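Long-range contacts in hypothetical sugar ABC-transporter sugar binding protein (Arthrobacter globiformis, PDB 7BVT), which binds cyclic alpha-maltosyl-1,6-maltose and probably hands it to an ABC transporter for uptake into the cell: residues L91-P95 against L122-I128; G101-L106 against A299-E303; G108-D112 against A313-S317. All blocks are in the same frame, centred on the assembly; numbering follows the deposited sequence.

Interaction 1 (L91-P95 against L122-I128); sequences LVWVP and LTSFGTI
L91 and F125 meet where helix 120-125 packs against the turn that leads from strand 86-90 into helix 94-100, in one lobe of the type II periplasmic-binding-protein fold. No hydrogen bond crosses this buried contact, and its centre is the F125 ring. From CB the side chain leaves its helix with CG anti to the backbone N (chi1 180°), which carries the ring out toward 91-95. CG of F125 lies 3.6 Å from CD1 of L91. One atom further, CD1 of F125 comes within 3.3 Å of the same methyl. That methyl stands over one face of the ring, offset toward its rim, in a CH-pi contact with L91 CD1 3.5 Å from the ring centroid. At the far end, CE1 and CZ both approach the carbonyl O of L91, while CB of V94 lies at the ring edge near CE1 and CD of P95 approaches CZ obliquely. The L91 oxygen is not left without a donor, since V94 N bonds to it at 3.1 Å within the turn. With an alanine in place of F125, the CD1 methyl of L91 is likely to lose the aromatic face it rests on, and a gap to open between the turn and helix 120-125. L91 also touches R371, a residue of the glycan pocket, and CD1 of L91 meets CD2 of L122 at 3.9 Å. Beyond the ring, strand 127-128 adds I128, whose CD1 reaches between CG1 of V94 and the P95 backbone, ending 3.8 Å from CA of P95.

Interaction 2 (G101-L106 against A299-E303); sequences GTLADL and AMVFE
An isolated antiparallel beta bridge joins the loop after helix 94-100 to the end of strand 292-301, with L103 and F302 as its non-hydrogen-bonded pair. Two backbone bonds flank them. E303 N gives an almost straight bond to T102 O (2.8 Å, 178°), and A104 N reaches V301 O, also at 2.8 Å, from nearly straight beyond the oxygen. The L103 and F302 side chains lie side by side, pointing the same way, so that CD2 of L103 rests over one face of the F302 ring, 3.9 Å from its centroid. At the ring edge CA of G101 approaches CE1. V301 divides its methyls: CG1 lies near A104 CB, and CG2 is 3.7 Å from CD2 of L106. Water extends the pairing. One molecule donates to both L103 O and OE2 of E303, another accepts from D105 N and donates to the same carboxylate oxygen, and a third accepts from V301 N and lies 2.8 Å from A104 O. The backbone of L106 hydrogen-bonds to that of Q132 in strand 131-136. Loop 101-106 is thus pinned to strand 292-301 of the lobe's sheet by a single antiparallel beta bridge.

Interaction 3 (G108-D112 against A313-S317); sequences GRIPD and ADFLS
R109 and I110 lie against the side of helix 306-319, and apolar contacts form one part of this partly buried interface. CB of R109 meets CB of A313 at 3.5 Å, a close approach that brings the loop directly against the helix. I110 follows with its CG1 near CB of A313, and its terminal CD1 reaches CB of L316 at 4.1 Å; the extended branch (chi2 -179°) is what carries this methyl to L316, one turn on from A313.

The second kind of contact sets carbon against a hydroxyl. OG of S317 lies 3.3 Å from CA of I110 and equally close to CD of P111, whose ring leans on the serine.

No hydrogen bond joins the two segments, yet this hydroxyl has a partner within its own helix. S317 OG donates to A313 O at 2.8 Å, from 38° out of the carbonyl plane, while S317 N bonds to the same oxygen from the opposite face. Two donors thus grip one carbonyl, and the OG bond holds the hydroxyl's rotation (chi1 -61°).

The charged end of R109 runs on along the helix to a salt bridge between its NH1 and OD1 of D310. P111 itself is the N-cap of helix 112-117. The contact is one of loop on helix, with the serine folded back on the carbonyl four residues earlier, a bond characteristic of serines within alpha-helices.

How the interactions relate
The three contacts lie along one lobe, their centres about 12, 22 and 24 Å from the centre of the chain. Interaction 1 is nearer to the sugar than interaction 2: the L91 side chain is about 4 Å from a bound glucose unit, whereas the M300 side chain is about 12 Å away. Their centres are about 12 Å apart, and they touch where CG2 of V94 packs 3.9 Å from SD of M300. Interaction 2 meets interaction 3 through the strand-to-helix succession of 292-301 and 306-319: CB of A299 lies 3.6 Å from CD2 of L316. Interactions 1 and 3 do not touch, their nearest atoms being about 8 Å apart; interaction 2, which touches both, lies between them.

Interaction 1 (L91-P95 against L122-I128)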
# COMPACT_ATOMS: atom_id res chain seq x y z
N LEU A 91 3.14 1.84 6.59
CA LEU A 91 2.46 3.15 6.38
C LEU A 91 1.50 3.47 7.53
O LEU A 91 1.61 4.55 8.15
CB LEU A 91 1.69 3.13 5.07
CG LEU A 91 1.01 4.45 4.73
CD1 LEU A 91 2.03 5.49 4.35
CD2 LEU A 91 0.01 4.27 3.60
N VAL A 92 0.55 2.59 7.78
CA VAL A 92 -0.57 2.94 8.69
C VAL A 92 -0.07 2.96 10.14
O VAL A 92 -0.83 3.39 11.01
CB VAL A 92 -1.78 2.00 8.47
CG1 VAL A 92 -2.19 2.00 7.01
CG2 VAL A 92 -1.50 0.60 8.93
N TRP A 93 1.16 2.52 10.41
CA TRP A 93 1.71 2.62 11.79
C TRP A 93 2.17 4.03 12.11
O TRP A 93 2.27 4.34 13.31
CB TRP A 93 2.85 1.65 12.04
CG TRP A 93 2.49 0.21 11.93
CD1 TRP A 93 1.26 -0.35 11.75
CD2 TRP A 93 3.43 -0.86 12.06
NE1 TRP A 93 1.39 -1.71 11.73
CE2 TRP A 93 2.70 -2.05 11.90
CE3 TRP A 93 4.80 -0.91 12.24
CZ2 TRP A 93 3.32 -3.29 11.95
CZ3 TRP A 93 5.43 -2.14 12.26
CH2 TRP A 93 4.69 -3.31 12.13
N VAL A 94 2.56 4.81 11.12
CA VAL A 94 3.25 6.11 11.41
C VAL A 94 2.47 6.92 12.42
O VAL A 94 3.03 7.41 13.39
CB VAL A 94 3.54 6.90 10.13
CG1 VAL A 94 4.05 8.29 10.46
CG2 VAL A 94 4.54 6.17 9.27
N PRO A 95 1.17 7.17 12.24
CA PRO A 95 0.45 8.03 13.19
C PRO A 95 0.39 7.44 14.59
O PRO A 95 0.41 8.22 15.52
CB PRO A 95 -0.98 8.15 12.58
CG PRO A 95 -0.82 7.72 11.16
CD PRO A 95 0.31 6.73 11.11
N LEU A 122 2.86 10.21 -0.23
CA LEU A 122 3.62 9.66 0.92
C LEU A 122 4.25 10.73 1.80
O LEU A 122 4.28 10.54 3.05
CB LEU A 122 4.64 8.63 0.44
CG LEU A 122 4.00 7.41 -0.20
CD1 LEU A 122 5.01 6.58 -0.93
CD2 LEU A 122 3.24 6.59 0.83
N THR A 123 4.75 11.84 1.27
CA THR A 123 5.26 12.93 2.15
C THR A 123 4.07 13.58 2.83
O THR A 123 4.17 13.96 3.99
CB THR A 123 6.16 13.94 1.44
OG1 THR A 123 5.45 14.44 0.29
CG2 THR A 123 7.49 13.31 1.11
N SER A 124 2.94 13.73 2.14
CA SER A 124 1.74 14.33 2.79
C SER A 124 1.28 13.46 3.95
O SER A 124 0.99 14.01 5.02
CB SER A 124 0.63 14.49 1.80
OG SER A 124 1.04 15.51 0.91
N PHE A 125 1.18 12.17 3.72
CA PHE A 125 0.83 11.16 4.73
C PHE A 125 1.77 11.33 5.92
O PHE A 125 1.32 11.41 7.05
CB PHE A 125 0.93 9.76 4.15
CG PHE A 125 0.58 8.71 5.17
CD1 PHE A 125 1.51 8.26 6.08
CD2 PHE A 125 -0.73 8.32 5.37
CE1 PHE A 125 1.16 7.38 7.07
CE2 PHE A 125 -1.08 7.41 6.34
CZ PHE A 125 -0.13 6.96 7.21
N GLY A 126 3.07 11.48 5.65
CA GLY A 126 4.11 11.56 6.69
C GLY A 126 4.21 12.88 7.43
O GLY A 126 5.13 13.04 8.19
N THR A 127 3.30 13.81 7.13
CA THR A 127 3.27 15.13 7.76
C THR A 127 2.25 15.09 8.90
O THR A 127 1.03 14.91 8.65
CB THR A 127 2.99 16.23 6.73
OG1 THR A 127 4.02 16.24 5.74
CG2 THR A 127 2.97 17.56 7.44
N ILE A 128 2.75 15.19 10.11
CA ILE A 128 1.91 15.19 11.34
C ILE A 128 2.31 16.39 12.20
O ILE A 128 3.49 16.57 12.44
CB ILE A 128 1.97 13.83 12.08
CG1 ILE A 128 1.42 12.73 11.17
CG2 ILE A 128 1.21 13.94 13.39
CD1 ILE A 128 1.61 11.30 11.64

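Interaction 2 (G101-L106 against A299-E303)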
# COMPACT_ATOMS: atom_id res chain seq x y z
N GLY A 101 6.30 7.99 20.79
CA GLY A 101 7.51 8.75 21.07
C GLY A 101 7.58 9.93 20.13
O GLY A 101 7.04 9.79 19.03
N THR A 102 8.17 11.02 20.57
CA THR A 102 8.31 12.26 19.79
C THR A 102 9.20 11.99 18.58
O THR A 102 10.39 11.57 18.75
CB THR A 102 8.93 13.42 20.58
OG1 THR A 102 8.05 13.67 21.67
CG2 THR A 102 9.10 14.68 19.78
N LEU A 103 8.66 12.22 17.38
CA LEU A 103 9.43 12.00 16.16
C LEU A 103 10.05 13.32 15.72
O LEU A 103 9.38 14.37 15.79
CB LEU A 103 8.52 11.42 15.08
CG LEU A 103 7.90 10.07 15.41
CD1 LEU A 103 6.96 9.66 14.29
CD2 LEU A 103 8.98 9.01 15.64
N ALA A 104 11.28 13.25 15.28
CA ALA A 104 12.01 14.40 14.71
C ALA A 104 11.37 14.85 13.40
O ALA A 104 10.89 14.01 12.60
CB ALA A 104 13.46 14.12 14.48
N ASP A 105 11.45 16.15 13.15
CA ASP A 105 11.03 16.67 11.84
C ASP A 105 12.16 16.46 10.83
O ASP A 105 13.34 16.85 11.10
CB ASP A 105 10.63 18.13 12.01
CG ASP A 105 10.03 18.75 10.77
OD1 ASP A 105 9.97 18.13 9.68
OD2 ASP A 105 9.55 19.90 10.95
N LEU A 106 11.87 15.76 9.73
CA LEU A 106 12.90 15.42 8.72
C LEU A 106 13.11 16.60 7.79
O LEU A 106 14.11 16.66 7.10
CB LEU A 106 12.50 14.14 7.97
CG LEU A 106 12.37 12.91 8.87
CD1 LEU A 106 11.79 11.80 8.05
CD2 LEU A 106 13.71 12.51 9.48
N ALA A 299 10.24 5.39 7.14
CA ALA A 299 11.27 5.54 8.19
C ALA A 299 10.88 6.73 9.05
O ALA A 299 10.44 7.74 8.49
CB ALA A 299 12.64 5.69 7.57
N MET A 300 11.12 6.63 10.32
CA MET A 300 10.82 7.63 11.38
C MET A 300 12.06 7.76 12.28
O MET A 300 12.66 6.72 12.58
CB MET A 300 9.64 7.15 12.21
CG MET A 300 8.35 7.12 11.40
SD MET A 300 7.19 5.97 12.11
CE MET A 300 7.71 4.46 11.27
N VAL A 301 12.41 8.97 12.65
CA VAL A 301 13.57 9.25 13.57
C VAL A 301 13.00 9.68 14.91
O VAL A 301 12.26 10.67 14.95
CB VAL A 301 14.52 10.29 12.99
CG1 VAL A 301 15.57 10.73 14.01
CG2 VAL A 301 15.12 9.86 11.68
N PHE A 302 13.27 8.96 15.98
CA PHE A 302 12.83 9.36 17.33
C PHE A 302 13.76 10.50 17.81
O PHE A 302 14.99 10.39 17.67
CB PHE A 302 12.86 8.20 18.32
CG PHE A 302 11.73 7.24 18.14
CD1 PHE A 302 10.45 7.58 18.57
CD2 PHE A 302 11.91 6.04 17.47
CE1 PHE A 302 9.40 6.69 18.39
CE2 PHE A 302 10.85 5.17 17.28
CZ PHE A 302 9.60 5.52 17.73
N GLU A 303 13.19 11.59 18.30
CA GLU A 303 13.99 12.80 18.65
C GLU A 303 14.86 12.53 19.87
O GLU A 303 14.33 12.07 20.88
CB GLU A 303 13.09 13.97 18.96
CG GLU A 303 13.86 15.26 18.86
CD GLU A 303 12.90 16.39 18.61
OE1 GLU A 303 12.07 16.64 19.51
OE2 GLU A 303 12.90 16.90 17.47
O HOH W 1 10.02 16.95 17.10
O HOH W 2 11.14 11.37 11.78
O HOH W 3 12.70 17.94 14.97

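Interaction 3 (G108-D112 against A313-S317)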
# COMPACT_ATOMS: atom_id res chain seq x y z
N GLY A 108 14.50 19.92 6.72
CA GLY A 108 15.75 20.56 7.12
C GLY A 108 16.83 19.57 7.52
O GLY A 108 17.95 20.02 7.83
N ARG A 109 16.52 18.27 7.50
CA ARG A 109 17.52 17.20 7.84
C ARG A 109 17.81 16.38 6.58
O ARG A 109 18.96 16.12 6.26
CB ARG A 109 17.01 16.35 8.99
CG ARG A 109 16.73 17.11 10.28
CD ARG A 109 16.54 16.22 11.50
NE ARG A 109 15.81 16.92 12.59
CZ ARG A 109 16.37 17.71 13.48
NH1 ARG A 109 17.68 17.85 13.53
NH2 ARG A 109 15.65 18.32 14.40
N ILE A 110 16.79 16.00 5.87
CA ILE A 110 16.92 15.35 4.54
C ILE A 110 16.88 16.46 3.50
O ILE A 110 16.06 17.37 3.64
CB ILE A 110 15.80 14.30 4.36
CG1 ILE A 110 15.90 13.25 5.47
CG2 ILE A 110 15.81 13.74 2.96
CD1 ILE A 110 14.85 12.15 5.37
N PRO A 111 17.69 16.42 2.43
CA PRO A 111 17.72 17.53 1.48
C PRO A 111 16.34 17.83 0.91
O PRO A 111 15.54 16.94 0.58
CB PRO A 111 18.66 17.04 0.37
CG PRO A 111 19.60 16.16 1.13
CD PRO A 111 18.70 15.41 2.08
N ASP A 112 16.04 19.11 0.81
CA ASP A 112 14.76 19.57 0.26
C ASP A 112 14.48 18.90 -1.08
O ASP A 112 13.31 18.42 -1.33
CB ASP A 112 14.75 21.09 0.09
CG ASP A 112 15.05 21.97 1.30
OD1 ASP A 112 15.12 21.51 2.46
OD2 ASP A 112 15.14 23.19 1.08
N ALA A 313 19.27 11.07 10.13
CA ALA A 313 18.76 11.62 8.86
C ALA A 313 19.84 11.55 7.77
O ALA A 313 19.52 11.47 6.59
CB ALA A 313 18.25 13.04 9.07
N ASP A 314 21.12 11.52 8.12
CA ASP A 314 22.22 11.41 7.13
C ASP A 314 22.11 10.04 6.44
O ASP A 314 22.24 9.97 5.22
CB ASP A 314 23.61 11.58 7.73
CG ASP A 314 24.70 11.59 6.69
OD1 ASP A 314 24.82 12.64 6.00
OD2 ASP A 314 25.40 10.54 6.52
N PHE A 315 21.88 8.99 7.22
CA PHE A 315 21.68 7.64 6.65
C PHE A 315 20.42 7.61 5.76
O PHE A 315 20.50 7.14 4.60
CB PHE A 315 21.60 6.58 7.73
CG PHE A 315 21.18 5.25 7.19
CD1 PHE A 315 21.97 4.57 6.28
CD2 PHE A 315 19.94 4.74 7.53
CE1 PHE A 315 21.54 3.39 5.73
CE2 PHE A 315 19.52 3.54 6.98
CZ PHE A 315 20.33 2.85 6.11
N LEU A 316 19.33 8.18 6.24
CA LEU A 316 18.07 8.17 5.44
C LEU A 316 18.29 8.99 4.17
O LEU A 316 17.82 8.59 3.10
CB LEU A 316 16.92 8.71 6.30
CG LEU A 316 16.45 7.86 7.47
CD1 LEU A 316 15.25 8.48 8.16
CD2 LEU A 316 16.14 6.44 7.08
N SER A 317 19.01 10.12 4.25
CA SER A 317 19.29 10.95 3.04
C SER A 317 20.06 10.10 2.02
O SER A 317 19.73 10.11 0.85
CB SER A 317 20.07 12.21 3.40
OG SER A 317 19.32 13.04 4.31